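Local coordinates for tumor necrosis factor ligand superfamily member 9 (Mus musculus, PDB 6MKB), which acts as a cytokine of the tumor necrosis factor family that binds the receptor TNFRSF9 and induces proliferation of activated T-cells, at residues 80-85 with 136-141; 69-74 with 146-151. All blocks are in the same frame, centred on the assembly; numbering follows the deposited sequence.

Interaction 1: 80-85 with 136-141; sequences QGWVSL and RAYLHG. With NAG (2-acetamido-2-deoxy-beta-D-glucopyranose), chain F; NAG (2-acetamido-2-deoxy-beta-D-glucopyranose), chain C.
Trp-82 sets its CG between its own backbone N and carbonyl carbon (chi1 54°), while Tyr-138 holds CG trans to its N (chi1 172°), and these two torsions bring the indole across the root of the tyrosine. Both belong to the antiparallel beta sandwich of the TNF homology domain, where strand 80-90 pairs with strand 129-140. Three hydrogen-bonded pairs, Gln-80 with His-140, Trp-82 with Tyr-138 and Ser-84 with Arg-136, supply six backbone bonds; the shortest runs from Ser-84 N to Arg-136 O at 2.7 Å. Between them, the CA-H groups of Gly-81 and Leu-139 meet the carbonyl oxygens of Tyr-138 and Gln-80.

One face of the indole rests on Tyr-138 CB, which stands 3.3 Å above its plane and toward the rim. Arg-136 CB lies instead at the ring edge, 3.6 Å from Trp-82 CZ3. The arginine side chain runs alongside the tryptophan, its guanidinium nearly coplanar with the ring. The Trp-82 and Tyr-138 rings themselves meet obliquely, with planes at 53°. Farther along, the imidazole of His-140 approaches the aliphatic part of Gln-80, CE1 to CG at 3.7 Å. On the other face Val-83 and Ala-137 point inward, and Val-83 CG2 reaches both Ala-137 CB and Leu-139 CD2 at van der Waals range; Leu-68 of strand 58-70 continues this packing.

The glycan attached to Asn-23 lies over the face of Trp-82 and Tyr-138; Asn-23 OD1 also accepts a hydrogen bond from Ala-137 N. The first sugar, NAG of chain C, gives its N2 hydrogen to Ala-137 O. The NAG of chain F lies over one face of the Tyr-138 ring, and its acetamide O7 accepts a hydrogen bond from Trp-82 NE1 at 2.9 Å.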
# COMPACT_ATOMS: atom_id res chain seq x y z
N GLN B 80 -3.97 24.01 -2.47
CA GLN B 80 -4.42 22.87 -3.26
C GLN B 80 -3.36 22.51 -4.32
O GLN B 80 -2.34 23.20 -4.46
CB GLN B 80 -5.82 23.12 -3.86
CG GLN B 80 -5.94 24.39 -4.68
CD GLN B 80 -7.35 24.53 -5.19
OE1 GLN B 80 -7.84 23.73 -5.99
NE2 GLN B 80 -8.06 25.55 -4.77
N GLY B 81 -3.61 21.40 -5.02
CA GLY B 81 -2.71 20.87 -6.03
C GLY B 81 -2.51 19.38 -5.85
O GLY B 81 -3.48 18.63 -5.71
N TRP B 82 -1.25 18.93 -5.84
CA TRP B 82 -0.93 17.51 -5.72
C TRP B 82 0.48 17.27 -5.19
O TRP B 82 1.36 18.10 -5.35
CB TRP B 82 -1.10 16.79 -7.08
CG TRP B 82 -0.34 17.42 -8.20
CD1 TRP B 82 -0.80 18.34 -9.10
CD2 TRP B 82 1.03 17.16 -8.56
NE1 TRP B 82 0.19 18.67 -10.00
CE2 TRP B 82 1.33 17.96 -9.69
CE3 TRP B 82 2.04 16.33 -8.03
CZ2 TRP B 82 2.60 17.98 -10.28
CZ3 TRP B 82 3.29 16.33 -8.64
CH2 TRP B 82 3.56 17.16 -9.74
N VAL B 83 0.67 16.12 -4.55
CA VAL B 83 1.97 15.67 -4.03
C VAL B 83 2.16 14.23 -4.50
O VAL B 83 1.25 13.41 -4.40
CB VAL B 83 2.13 15.82 -2.50
CG1 VAL B 83 3.56 15.47 -2.06
CG2 VAL B 83 1.76 17.23 -2.04
N SER B 84 3.35 13.94 -5.01
CA SER B 84 3.72 12.65 -5.57
C SER B 84 5.02 12.09 -5.02
O SER B 84 5.95 12.84 -4.74
CB SER B 84 3.90 12.82 -7.07
OG SER B 84 2.92 12.13 -7.80
N LEU B 85 5.08 10.75 -4.93
CA LEU B 85 6.28 9.92 -4.67
C LEU B 85 6.48 9.17 -5.96
O LEU B 85 5.61 8.39 -6.35
CB LEU B 85 6.14 8.98 -3.48
CG LEU B 85 6.16 9.54 -2.05
CD1 LEU B 85 6.29 8.41 -1.07
CD2 LEU B 85 7.31 10.56 -1.84
N ARG B 136 7.66 14.90 -5.71
CA ARG B 136 7.12 15.88 -6.67
C ARG B 136 5.92 16.59 -6.05
O ARG B 136 5.14 15.96 -5.33
CB ARG B 136 6.71 15.24 -8.02
CG ARG B 136 7.85 14.74 -8.93
CD ARG B 136 8.99 15.73 -9.04
NE ARG B 136 10.20 15.11 -8.49
CZ ARG B 136 11.30 14.85 -9.18
NH1 ARG B 136 11.39 15.23 -10.45
NH2 ARG B 136 12.35 14.29 -8.60
N ALA B 137 5.77 17.89 -6.30
CA ALA B 137 4.65 18.65 -5.76
C ALA B 137 4.40 19.95 -6.53
O ALA B 137 5.33 20.66 -6.89
CB ALA B 137 4.87 18.96 -4.27
N TYR B 138 3.12 20.24 -6.78
CA TYR B 138 2.63 21.48 -7.32
C TYR B 138 1.57 21.98 -6.34
O TYR B 138 0.50 21.38 -6.24
CB TYR B 138 2.07 21.34 -8.75
CG TYR B 138 1.39 22.61 -9.24
CD1 TYR B 138 2.07 23.83 -9.24
CD2 TYR B 138 0.06 22.60 -9.65
CE1 TYR B 138 1.43 25.01 -9.65
CE2 TYR B 138 -0.57 23.76 -10.10
CZ TYR B 138 0.13 24.96 -10.10
OH TYR B 138 -0.48 26.12 -10.54
N LEU B 139 1.91 23.02 -5.56
CA LEU B 139 1.02 23.57 -4.54
C LEU B 139 0.80 25.05 -4.79
O LEU B 139 1.75 25.77 -5.11
CB LEU B 139 1.56 23.33 -3.11
CG LEU B 139 1.71 21.85 -2.68
CD1 LEU B 139 2.61 21.71 -1.46
CD2 LEU B 139 0.35 21.17 -2.51
N HIS B 140 -0.47 25.49 -4.67
CA HIS B 140 -0.89 26.88 -4.89
C HIS B 140 -2.16 27.21 -4.07
O HIS B 140 -2.84 26.29 -3.62
CB HIS B 140 -1.13 27.12 -6.39
CG HIS B 140 -2.24 26.28 -6.95
ND1 HIS B 140 -3.52 26.78 -7.10
CD2 HIS B 140 -2.23 24.98 -7.33
CE1 HIS B 140 -4.23 25.78 -7.60
NE2 HIS B 140 -3.50 24.68 -7.75
N GLY B 141 -2.48 28.50 -3.93
CA GLY B 141 -3.65 28.95 -3.19
C GLY B 141 -3.35 29.88 -2.03
O GLY B 141 -4.24 30.61 -1.57
C1 NAG F . 3.93 22.82 -12.49
C2 NAG F . 2.51 22.46 -12.92
C3 NAG F . 1.91 23.53 -13.84
C4 NAG F . 2.05 24.94 -13.26
C5 NAG F . 3.50 25.22 -12.85
C6 NAG F . 3.64 26.53 -12.08
C7 NAG F . 1.72 20.13 -13.16
C8 NAG F . 1.95 18.85 -13.90
N2 NAG F . 2.50 21.14 -13.54
O3 NAG F . 0.52 23.26 -14.08
O4 NAG F . 1.58 25.90 -14.23
O5 NAG F . 4.00 24.17 -12.01
O6 NAG F . 4.91 26.57 -11.43
O7 NAG F . 0.86 20.23 -12.29
C1 NAG C . 7.63 20.54 -9.36
C2 NAG C . 7.46 22.06 -9.37
C3 NAG C . 6.06 22.42 -9.86
C4 NAG C . 5.69 21.72 -11.18
C5 NAG C . 5.99 20.23 -11.11
C6 NAG C . 5.81 19.53 -12.46
C7 NAG C . 8.40 23.41 -7.50
C8 NAG C . 8.55 23.34 -6.02
N2 NAG C . 7.55 22.52 -8.00
O3 NAG C . 5.94 23.84 -9.98
O4 NAG C . 4.30 21.91 -11.45
O5 NAG C . 7.34 20.01 -10.66
O6 NAG C . 5.70 18.13 -12.18
O7 NAG C . 9.02 24.23 -8.15

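Interaction 2: 69-74 with 146-151. With NA (sodium ion), chain O; NAG (2-acetamido-2-deoxy-beta-D-glucopyranose), chain C.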
# COMPACT_ATOMS: atom_id res chain seq x y z
N SER B 69 2.70 15.36 6.64
CA SER B 69 2.33 16.00 7.89
C SER B 69 2.05 17.48 7.68
O SER B 69 2.92 18.18 7.14
CB SER B 69 3.42 15.81 8.93
OG SER B 69 3.55 14.44 9.27
N PRO B 70 0.88 18.00 8.14
CA PRO B 70 0.61 19.45 8.01
C PRO B 70 1.46 20.23 8.98
O PRO B 70 1.71 19.75 10.09
CB PRO B 70 -0.88 19.57 8.33
CG PRO B 70 -1.20 18.40 9.19
CD PRO B 70 -0.25 17.30 8.81
N THR B 71 1.92 21.42 8.57
CA THR B 71 2.75 22.27 9.43
C THR B 71 1.91 23.34 10.15
O THR B 71 0.71 23.48 9.86
CB THR B 71 3.87 22.92 8.64
OG1 THR B 71 3.30 23.82 7.69
CG2 THR B 71 4.80 21.92 7.99
N PHE B 72 2.54 24.11 11.04
CA PHE B 72 1.91 25.21 11.77
C PHE B 72 1.17 26.17 10.83
O PHE B 72 0.06 26.60 11.17
CB PHE B 72 2.96 25.99 12.59
CG PHE B 72 2.37 27.08 13.44
CD1 PHE B 72 1.85 26.80 14.71
CD2 PHE B 72 2.32 28.39 12.98
CE1 PHE B 72 1.28 27.81 15.48
CE2 PHE B 72 1.71 29.38 13.74
CZ PHE B 72 1.20 29.09 14.99
N THR B 73 1.78 26.54 9.67
CA THR B 73 1.22 27.50 8.71
C THR B 73 0.05 26.93 7.91
O THR B 73 -0.62 27.71 7.20
CB THR B 73 2.31 28.00 7.75
OG1 THR B 73 2.93 26.88 7.11
CG2 THR B 73 3.36 28.87 8.45
N ASN B 74 -0.19 25.60 7.98
CA ASN B 74 -1.26 24.94 7.24
C ASN B 74 -2.63 25.21 7.88
O ASN B 74 -2.86 24.79 9.01
CB ASN B 74 -1.01 23.43 7.16
CG ASN B 74 -1.83 22.70 6.11
OD1 ASN B 74 -2.97 23.07 5.78
ND2 ASN B 74 -1.28 21.65 5.56
N TYR B 146 4.29 25.54 -0.19
CA TYR B 146 5.16 24.37 -0.01
C TYR B 146 5.62 24.21 1.44
O TYR B 146 6.09 23.15 1.81
CB TYR B 146 6.37 24.45 -0.96
CG TYR B 146 5.97 24.36 -2.42
CD1 TYR B 146 5.71 23.13 -3.02
CD2 TYR B 146 5.78 25.52 -3.18
CE1 TYR B 146 5.29 23.05 -4.35
CE2 TYR B 146 5.35 25.45 -4.51
CZ TYR B 146 5.11 24.21 -5.09
OH TYR B 146 4.69 24.12 -6.39
N ARG B 147 5.48 25.27 2.25
CA ARG B 147 5.85 25.26 3.67
C ARG B 147 4.74 24.66 4.54
O ARG B 147 4.98 24.39 5.71
CB ARG B 147 6.15 26.70 4.17
CG ARG B 147 7.27 27.44 3.42
CD ARG B 147 8.60 27.39 4.11
NE ARG B 147 9.52 28.40 3.58
CZ ARG B 147 9.67 29.63 4.06
NH1 ARG B 147 8.91 30.05 5.06
NH2 ARG B 147 10.53 30.47 3.50
N ASP B 148 3.54 24.44 3.97
CA ASP B 148 2.36 23.95 4.67
C ASP B 148 2.36 22.42 4.87
O ASP B 148 1.52 21.92 5.61
CB ASP B 148 1.08 24.44 3.95
CG ASP B 148 0.78 25.93 4.19
OD1 ASP B 148 1.69 26.66 4.71
OD2 ASP B 148 -0.36 26.36 3.89
N TRP B 149 3.31 21.70 4.28
CA TRP B 149 3.42 20.25 4.45
C TRP B 149 4.86 19.86 4.62
O TRP B 149 5.74 20.56 4.13
CB TRP B 149 2.83 19.48 3.26
CG TRP B 149 1.35 19.68 3.06
CD1 TRP B 149 0.76 20.58 2.23
CD2 TRP B 149 0.29 18.96 3.70
NE1 TRP B 149 -0.61 20.44 2.28
CE2 TRP B 149 -0.93 19.45 3.17
CE3 TRP B 149 0.24 17.90 4.63
CZ2 TRP B 149 -2.18 18.93 3.56
CZ3 TRP B 149 -0.99 17.37 4.99
CH2 TRP B 149 -2.18 17.88 4.46
N GLU B 150 5.10 18.75 5.32
CA GLU B 150 6.45 18.26 5.58
C GLU B 150 6.48 16.74 5.69
O GLU B 150 5.43 16.10 5.89
CB GLU B 150 7.01 18.89 6.88
CG GLU B 150 6.35 18.35 8.15
CD GLU B 150 6.82 18.91 9.48
OE1 GLU B 150 6.02 18.86 10.44
OE2 GLU B 150 7.96 19.40 9.57
N LEU B 151 7.68 16.18 5.55
CA LEU B 151 7.96 14.76 5.75
C LEU B 151 8.78 14.70 7.01
O LEU B 151 9.91 15.17 6.99
CB LEU B 151 8.70 14.09 4.56
CG LEU B 151 8.11 14.18 3.16
CD1 LEU B 151 8.87 13.26 2.22
CD2 LEU B 151 6.63 13.82 3.14
NA NA O . 5.36 13.05 7.84
C1 NAG C . 7.63 20.54 -9.36
C2 NAG C . 7.46 22.06 -9.37
C3 NAG C . 6.06 22.42 -9.86
C4 NAG C . 5.69 21.72 -11.18
C5 NAG C . 5.99 20.23 -11.11
C6 NAG C . 5.81 19.53 -12.46
C7 NAG C . 8.40 23.41 -7.50
C8 NAG C . 8.55 23.34 -6.02
N2 NAG C . 7.55 22.52 -8.00
O3 NAG C . 5.94 23.84 -9.98
O4 NAG C . 4.30 21.91 -11.45
O5 NAG C . 7.34 20.01 -10.66
O6 NAG C . 5.70 18.13 -12.18
O7 NAG C . 9.02 24.23 -8.15
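Asn-74 brings its amide almost perpendicular to the indole of Trp-149, the planes 81° apart, with ND2 3.3 Å above the ring and offset toward its rim. The same nitrogen bonds to Asp-148 O at 2.8 Å, so the amide is held between a carbonyl and an aromatic face, while its OD1 accepts a hydrogen bond from the backbone N of Gly-76. Pro-70 CB lies over a face of the indole too, and the proline CD comes within 3.9 Å of Trp-149 CZ3.

Here strand 58-70 of the TNF homology domain ends beside the start of strand 149-166, Ser-69 and Glu-150 forming the antiparallel hydrogen-bonded pair. Beyond Pro-70 the chain makes a type I beta turn from Thr-71 to Asn-74. Thr-71 holds OG1 between its N and carbonyl carbon (chi1 65°), from where the hydroxyl donates to Arg-147 O at 2.7 Å, in the carbonyl plane and on a lone pair. Thr-73 crosses Asp-148 at about a right angle, and its OG1 donates to OD1 at 2.7 Å from above the carboxylate plane. Glu-150 stretches past Thr-71, its CG 3.9 Å from the threonine CG2. At the strand end, Ser-69 OG binds the sodium ion at 2.7 Å, a site completed by Lys-67 O and Asn-155 O.

Asp-148 O accepts from Thr-71 N on one face of its carbonyl plane and from Asn-74 ND2 on the other. With Thr-73 on the carboxylate, Asp-148 is therefore gripped through both backbone and side chain; these three donors are all neutral, and together they hold the turn against the start of strand 149-166.

How the interactions relate
From the N terminus the chain first reaches 69-74, at the end of strand 58-70, then 80-85, on the strand that follows. After strands 100-105 and 115-125 it returns along strand 129-140, where 136-141 meets 80-85 and closes the loop of interaction 1. A short connection leads to 146-151, which pairs with 69-74 and closes the longer loop of interaction 2, so interaction 1 is nested inside it. Two successive strands are thus tied to two later successive ones. The contacts touch directly: Tyr-146 OH probably hydrogen-bonds Leu-139 N, Leu-139 packs on Trp-149, and the NAG of chain C reaches both.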